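Local coordinates for protein endoribonuclease MazF3 (Mycobacterium tuberculosis, PDB 5UCT) that acts as the toxin of a type II toxin-antitoxin system, cutting mRNA and 23S rRNA mainly after the first two uridines of the sequence UUCCU, at residues Q66-V70 with C71-R75; G78-A82 with S83-A87. All blocks are in the same frame, centred on the assembly; numbering follows the deposited sequence.

Interaction 1. Residues Q66-V70 with C71-R75; sequences QTIPV and CDLGR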
ATOM      1  N   GLN A  66      -1.151  -4.964   0.913  1.00 55.95           N
ATOM      2  CA  GLN A  66      -0.093  -5.699   1.587  1.00 57.30           C
ATOM      3  C   GLN A  66       1.037  -5.971   0.607  1.00 57.13           C
ATOM      4  O   GLN A  66       0.812  -6.127  -0.596  1.00 60.14           O
ATOM      5  CB  GLN A  66      -0.606  -7.028   2.164  1.00 64.21           C
ATOM      6  CG  GLN A  66      -1.765  -6.892   3.150  1.00 72.78           C
ATOM      7  CD  GLN A  66      -1.305  -6.609   4.565  1.00 77.01           C
ATOM      8  OE1 GLN A  66      -0.110  -6.528   4.834  1.00 76.18           O
ATOM      9  NE2 GLN A  66      -2.256  -6.470   5.481  1.00 81.08           N
ATOM     10  N   THR A  67       2.259  -6.025   1.135  1.00 50.04           N
ATOM     11  CA  THR A  67       3.432  -6.459   0.381  1.00 52.06           C
ATOM     12  C   THR A  67       3.771  -7.876   0.830  1.00 53.58           C
ATOM     13  O   THR A  67       4.185  -8.087   1.975  1.00 54.03           O
ATOM     14  CB  THR A  67       4.616  -5.517   0.600  1.00 50.70           C
ATOM     15  OG1 THR A  67       4.283  -4.208   0.123  1.00 52.21           O
ATOM     16  CG2 THR A  67       5.834  -6.020  -0.148  1.00 51.04           C
ATOM     17  N   ILE A  68       3.590  -8.841  -0.067  1.00 55.85           N
ATOM     18  CA  ILE A  68       3.774 -10.254   0.254  1.00 56.45           C
ATOM     19  C   ILE A  68       4.970 -10.794  -0.523  1.00 57.82           C
ATOM     20  O   ILE A  68       5.357 -10.207  -1.544  1.00 61.66           O
ATOM     21  CB  ILE A  68       2.504 -11.067  -0.055  1.00 49.84           C
ATOM     22  CG1 ILE A  68       2.270 -11.147  -1.569  1.00 52.75           C
ATOM     23  CG2 ILE A  68       1.299 -10.454   0.630  1.00 49.79           C
ATOM     24  CD1 ILE A  68       1.113 -12.036  -1.962  1.00 56.52           C
ATOM     25  N   PRO A  69       5.591 -11.887  -0.082  1.00 54.69           N
ATOM     26  CA  PRO A  69       6.632 -12.512  -0.904  1.00 53.26           C
ATOM     27  C   PRO A  69       6.034 -13.063  -2.189  1.00 56.09           C
ATOM     28  O   PRO A  69       4.879 -13.489  -2.229  1.00 57.50           O
ATOM     29  CB  PRO A  69       7.168 -13.636  -0.011  1.00 51.79           C
ATOM     30  CG  PRO A  69       6.750 -13.269   1.374  1.00 50.33           C
ATOM     31  CD  PRO A  69       5.446 -12.555   1.223  1.00 53.67           C
ATOM     32  N   VAL A  70       6.841 -13.048  -3.254  1.00 57.78           N
ATOM     33  CA  VAL A  70       6.406 -13.632  -4.519  1.00 62.51           C
ATOM     34  C   VAL A  70       6.160 -15.131  -4.372  1.00 68.03           C
ATOM     35  O   VAL A  70       5.383 -15.713  -5.139  1.00 70.43           O
ATOM     36  CB  VAL A  70       7.436 -13.315  -5.630  1.00 62.64           C
ATOM     37  CG1 VAL A  70       7.090 -14.025  -6.932  1.00 67.63           C
ATOM     38  CG2 VAL A  70       7.503 -11.817  -5.873  1.00 60.02           C
ATOM     39  N   CYS A  71       6.791 -15.772  -3.382  1.00 71.84           N
ATOM     40  CA  CYS A  71       6.527 -17.186  -3.125  1.00 75.89           C
ATOM     41  C   CYS A  71       5.066 -17.432  -2.770  1.00 76.59           C
ATOM     42  O   CYS A  71       4.537 -18.517  -3.039  1.00 78.90           O
ATOM     43  CB  CYS A  71       7.432 -17.701  -2.005  1.00 77.04           C
ATOM     44  SG  CYS A  71       9.157 -17.971  -2.479  1.00 83.65           S
ATOM     45  N   ASP A  72       4.401 -16.450  -2.168  1.00 68.98           N
ATOM     46  CA  ASP A  72       2.988 -16.561  -1.831  1.00 68.83           C
ATOM     47  C   ASP A  72       2.071 -16.154  -2.978  1.00 69.07           C
ATOM     48  O   ASP A  72       0.848 -16.169  -2.809  1.00 70.44           O
ATOM     49  CB  ASP A  72       2.668 -15.714  -0.593  1.00 69.12           C
ATOM     50  CG  ASP A  72       3.483 -16.123   0.620  1.00 71.18           C
ATOM     51  OD1 ASP A  72       3.903 -17.297   0.690  1.00 74.31           O
ATOM     52  OD2 ASP A  72       3.700 -15.270   1.505  1.00 69.89           O
ATOM     53  N   LEU A  73       2.626 -15.789  -4.132  1.00 80.22           N
ATOM     54  CA  LEU A  73       1.826 -15.424  -5.292  1.00 80.65           C
ATOM     55  C   LEU A  73       1.537 -16.669  -6.121  1.00 80.08           C
ATOM     56  O   LEU A  73       2.454 -17.426  -6.454  1.00 81.22           O
ATOM     57  CB  LEU A  73       2.546 -14.373  -6.138  1.00 77.10           C
ATOM     58  CG  LEU A  73       1.639 -13.515  -7.025  1.00 77.60           C
ATOM     59  CD1 LEU A  73       0.717 -12.667  -6.163  1.00 76.72           C
ATOM     60  CD2 LEU A  73       2.451 -12.640  -7.969  1.00 77.66           C
ATOM     61  N   GLY A  74       0.263 -16.877  -6.450  1.00106.31           N
ATOM     62  CA  GLY A  74      -0.144 -18.096  -7.121  1.00107.07           C
ATOM     63  C   GLY A  74      -0.643 -17.911  -8.541  1.00110.88           C
ATOM     64  O   GLY A  74      -0.078 -17.127  -9.312  1.00112.97           O
ATOM     65  N   ARG A  75      -1.713 -18.627  -8.885  1.00115.73           N
ATOM     66  CA  ARG A  75      -2.189 -18.672 -10.262  1.00119.10           C
ATOM     67  C   ARG A  75      -2.671 -17.304 -10.729  1.00115.53           C
ATOM     68  O   ARG A  75      -3.258 -16.535  -9.963  1.00113.82           O
ATOM     69  CB  ARG A  75      -3.324 -19.688 -10.400  1.00123.98           C
ATOM     70  CG  ARG A  75      -2.896 -21.148 -10.389  1.00130.05           C
ATOM     71  CD  ARG A  75      -2.698 -21.674  -8.976  1.00133.11           C
ATOM     72  NE  ARG A  75      -1.288 -21.866  -8.661  1.00134.10           N
ATOM     73  CZ  ARG A  75      -0.608 -22.974  -8.939  1.00137.50           C
ATOM     74  NH1 ARG A  75      -1.211 -23.991  -9.540  1.00141.39           N
ATOM     75  NH2 ARG A  75       0.674 -23.067  -8.616  1.00137.02           N
TER
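I68 and L73 meet through their methyl ends on the buried inner side of a tight turn, with I68 CD1 4.3 Å from L73 CD1. The ethyl arm of I68 is extended (chi2 175°), and this carries CD1 across to L73. The same methyl lies 4.2 Å from D72 CB. I68 is buried here, and A7 and L9 pack on it as well. The turn is a short 3-10 connection between strands 66-69 and 73-79 of the SH3-like MazF barrel. Two successive i to i+3 backbone bonds close it. D72 N donates to P69 O at 3.0 Å, and L73 N donates to V70 O at 2.9 Å.

The outer side is open to solvent. There P69 is exposed, though its side chain still touches N29 of strand 29-36, and its ring crosses the D72 carboxylate at a slant. D72 CG sits beside its own backbone N (chi1 -59°), which turns the carboxylate back toward P69, with D72 OD2 nearest P69 CD (3.2 Å). V70 and C71 turn their side chains outward from the bend. D72 is also tied to Q8 of strand 3-8 through its backbone.

Interaction 2. Residues G78-A82 with S83-A87; sequences GYLLA and SQEPA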
ATOM      1  N   GLY A  78      -7.171 -13.674 -14.252  1.00124.19           N
ATOM      2  CA  GLY A  78      -7.961 -12.555 -14.709  1.00128.67           C
ATOM      3  C   GLY A  78      -7.110 -11.331 -14.954  1.00130.11           C
ATOM      4  O   GLY A  78      -5.884 -11.413 -15.088  1.00130.68           O
ATOM      5  N   TYR A  79      -7.784 -10.184 -15.001  1.00131.13           N
ATOM      6  CA  TYR A  79      -7.168  -8.922 -15.374  1.00135.36           C
ATOM      7  C   TYR A  79      -8.077  -7.794 -14.912  1.00136.57           C
ATOM      8  O   TYR A  79      -9.300  -7.947 -14.874  1.00144.78           O
ATOM      9  CB  TYR A  79      -6.955  -8.843 -16.891  1.00140.17           C
ATOM     10  CG  TYR A  79      -5.759  -8.032 -17.325  1.00144.20           C
ATOM     11  CD1 TYR A  79      -4.808  -7.611 -16.409  1.00143.90           C
ATOM     12  CD2 TYR A  79      -5.582  -7.685 -18.657  1.00149.09           C
ATOM     13  CE1 TYR A  79      -3.712  -6.872 -16.809  1.00144.13           C
ATOM     14  CE2 TYR A  79      -4.490  -6.945 -19.065  1.00149.45           C
ATOM     15  CZ  TYR A  79      -3.559  -6.541 -18.137  1.00146.56           C
ATOM     16  OH  TYR A  79      -2.469  -5.804 -18.537  1.00146.34           O
ATOM     17  N   LEU A  80      -7.473  -6.664 -14.554  1.00165.05           N
ATOM     18  CA  LEU A  80      -8.229  -5.444 -14.308  1.00157.04           C
ATOM     19  C   LEU A  80      -8.328  -4.677 -15.618  1.00154.12           C
ATOM     20  O   LEU A  80      -7.304  -4.306 -16.203  1.00150.46           O
ATOM     21  CB  LEU A  80      -7.576  -4.580 -13.228  1.00151.00           C
ATOM     22  CG  LEU A  80      -8.387  -3.340 -12.833  1.00142.82           C
ATOM     23  CD1 LEU A  80      -9.571  -3.718 -11.950  1.00140.71           C
ATOM     24  CD2 LEU A  80      -7.519  -2.289 -12.154  1.00138.64           C
ATOM     25  N   LEU A  81      -9.556  -4.454 -16.082  1.00151.43           N
ATOM     26  CA  LEU A  81      -9.762  -3.773 -17.353  1.00148.19           C
ATOM     27  C   LEU A  81      -9.157  -2.377 -17.311  1.00144.14           C
ATOM     28  O   LEU A  81      -9.195  -1.695 -16.284  1.00141.80           O
ATOM     29  CB  LEU A  81     -11.256  -3.696 -17.682  1.00140.08           C
ATOM     30  CG  LEU A  81     -11.910  -4.891 -18.386  1.00142.81           C
ATOM     31  CD1 LEU A  81     -11.748  -6.183 -17.598  1.00143.22           C
ATOM     32  CD2 LEU A  81     -13.382  -4.604 -18.640  1.00143.94           C
ATOM     33  N   ALA A  82      -8.580  -1.958 -18.441  1.00143.98           N
ATOM     34  CA  ALA A  82      -7.920  -0.660 -18.507  1.00141.09           C
ATOM     35  C   ALA A  82      -8.886   0.493 -18.270  1.00143.18           C
ATOM     36  O   ALA A  82      -8.448   1.586 -17.894  1.00143.54           O
ATOM     37  CB  ALA A  82      -7.227  -0.492 -19.860  1.00141.86           C
ATOM     38  N   SER A  83     -10.187   0.279 -18.484  1.00147.20           N
ATOM     39  CA  SER A  83     -11.170   1.312 -18.186  1.00149.57           C
ATOM     40  C   SER A  83     -11.343   1.528 -16.688  1.00151.16           C
ATOM     41  O   SER A  83     -11.851   2.578 -16.281  1.00144.61           O
ATOM     42  CB  SER A  83     -12.515   0.957 -18.825  1.00150.40           C
ATOM     43  OG  SER A  83     -12.963  -0.317 -18.395  1.00152.96           O
ATOM     44  N   GLN A  84     -10.936   0.564 -15.863  1.00152.22           N
ATOM     45  CA  GLN A  84     -11.004   0.695 -14.414  1.00131.39           C
ATOM     46  C   GLN A  84      -9.770   1.357 -13.817  1.00129.21           C
ATOM     47  O   GLN A  84      -9.775   1.675 -12.622  1.00127.70           O
ATOM     48  CB  GLN A  84     -11.206  -0.682 -13.769  1.00132.33           C
ATOM     49  CG  GLN A  84     -12.527  -1.346 -14.120  1.00134.38           C
ATOM     50  CD  GLN A  84     -12.596  -2.785 -13.652  1.00135.49           C
ATOM     51  OE1 GLN A  84     -11.914  -3.657 -14.190  1.00136.52           O
ATOM     52  NE2 GLN A  84     -13.419  -3.041 -12.642  1.00135.30           N
ATOM     53  N   GLU A  85      -8.724   1.565 -14.617  1.00129.09           N
ATOM     54  CA  GLU A  85      -7.504   2.180 -14.101  1.00127.12           C
ATOM     55  C   GLU A  85      -7.708   3.562 -13.489  1.00125.23           C
ATOM     56  O   GLU A  85      -7.108   3.826 -12.432  1.00123.59           O
ATOM     57  CB  GLU A  85      -6.451   2.238 -15.214  1.00127.50           C
ATOM     58  CG  GLU A  85      -5.878   0.884 -15.592  1.00130.99           C
ATOM     59  CD  GLU A  85      -5.082   0.255 -14.466  1.00130.36           C
ATOM     60  OE1 GLU A  85      -4.481   1.005 -13.668  1.00126.02           O
ATOM     61  OE2 GLU A  85      -5.056  -0.989 -14.375  1.00129.17           O
ATOM     62  N   PRO A  86      -8.494   4.480 -14.071  1.00148.20           N
ATOM     63  CA  PRO A  86      -8.670   5.783 -13.408  1.00143.76           C
ATOM     64  C   PRO A  86      -9.267   5.674 -12.016  1.00138.84           C
ATOM     65  O   PRO A  86      -8.874   6.429 -11.118  1.00120.97           O
ATOM     66  CB  PRO A  86      -9.599   6.543 -14.368  1.00124.30           C
ATOM     67  CG  PRO A  86     -10.246   5.488 -15.196  1.00126.64           C
ATOM     68  CD  PRO A  86      -9.202   4.439 -15.364  1.00127.17           C
ATOM     69  N   ALA A  87     -10.206   4.746 -11.809  1.00 96.95           N
ATOM     70  CA  ALA A  87     -10.799   4.585 -10.487  1.00 98.09           C
ATOM     71  C   ALA A  87      -9.806   4.014  -9.485  1.00 94.45           C
ATOM     72  O   ALA A  87      -9.880   4.337  -8.292  1.00 96.05           O
ATOM     73  CB  ALA A  87     -12.039   3.696 -10.572  1.00 99.51           C
TER
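The turn from strand 73-79 into helix 85-96 brings L80 and Q84 together, four residues apart. The L80 CD1 methyl lies against the amide end of Q84, 3.6 Å from Q84 CD. The L80 side chain reaches forward to both Q84 and E85. Its other methyl, CD2, approaches E85 OE2 at 3.6 Å.

Q84 is extended beyond CG (chi2 171°) and runs back along the turn. Its OE1 accepts a weak bond from L81 N at 3.1 Å. The same oxygen takes a hydrogen bond from N52 ND2. N52 ND2 also bonds Y79 O, so N52 bridges the Q84 amide and the end of strand 73-79.

This is the strand-to-helix connection of the MazF fold, where the last strand of the chain gives way to its C-terminal helix. The backbone bends through two i to i+3 bonds. Q84 N donates to L81 O at 2.9 Å, and E85 N donates to A82 O at 3.3 Å. E85 is bent at chi2 (-66°), and its CG lies beside A82 O (3.5 Å). Outside the turn, E85 OE2 is in a long, weak ion pair with R2 NE.

L80 is buried, with V48 of strand 45-48 against it, and Q84 touches V48 too. A82 and S83 are exposed. L81 is exposed as well but touches V51 and N52.

Interactions 1 and 2 come in series along the chain, at the two ends of strand 73-79. Interaction 1 turns the chain into the start of this strand, and interaction 2 takes it from the end toward helix 85-96. Their centres are about 21 Å apart, on opposite sides of the chain's centre, and they do not touch each other except through the chain. Both reach the same antiparallel sheet. The turn of interaction 1 joins strand 66-69, which pairs with strand 29-36, to strand 73-79, which pairs with strand 3-8. Q66 and T67, in the strand before the turn, hydrogen-bond the second subunit, so strand 66-69 links the turn to the dimer interface.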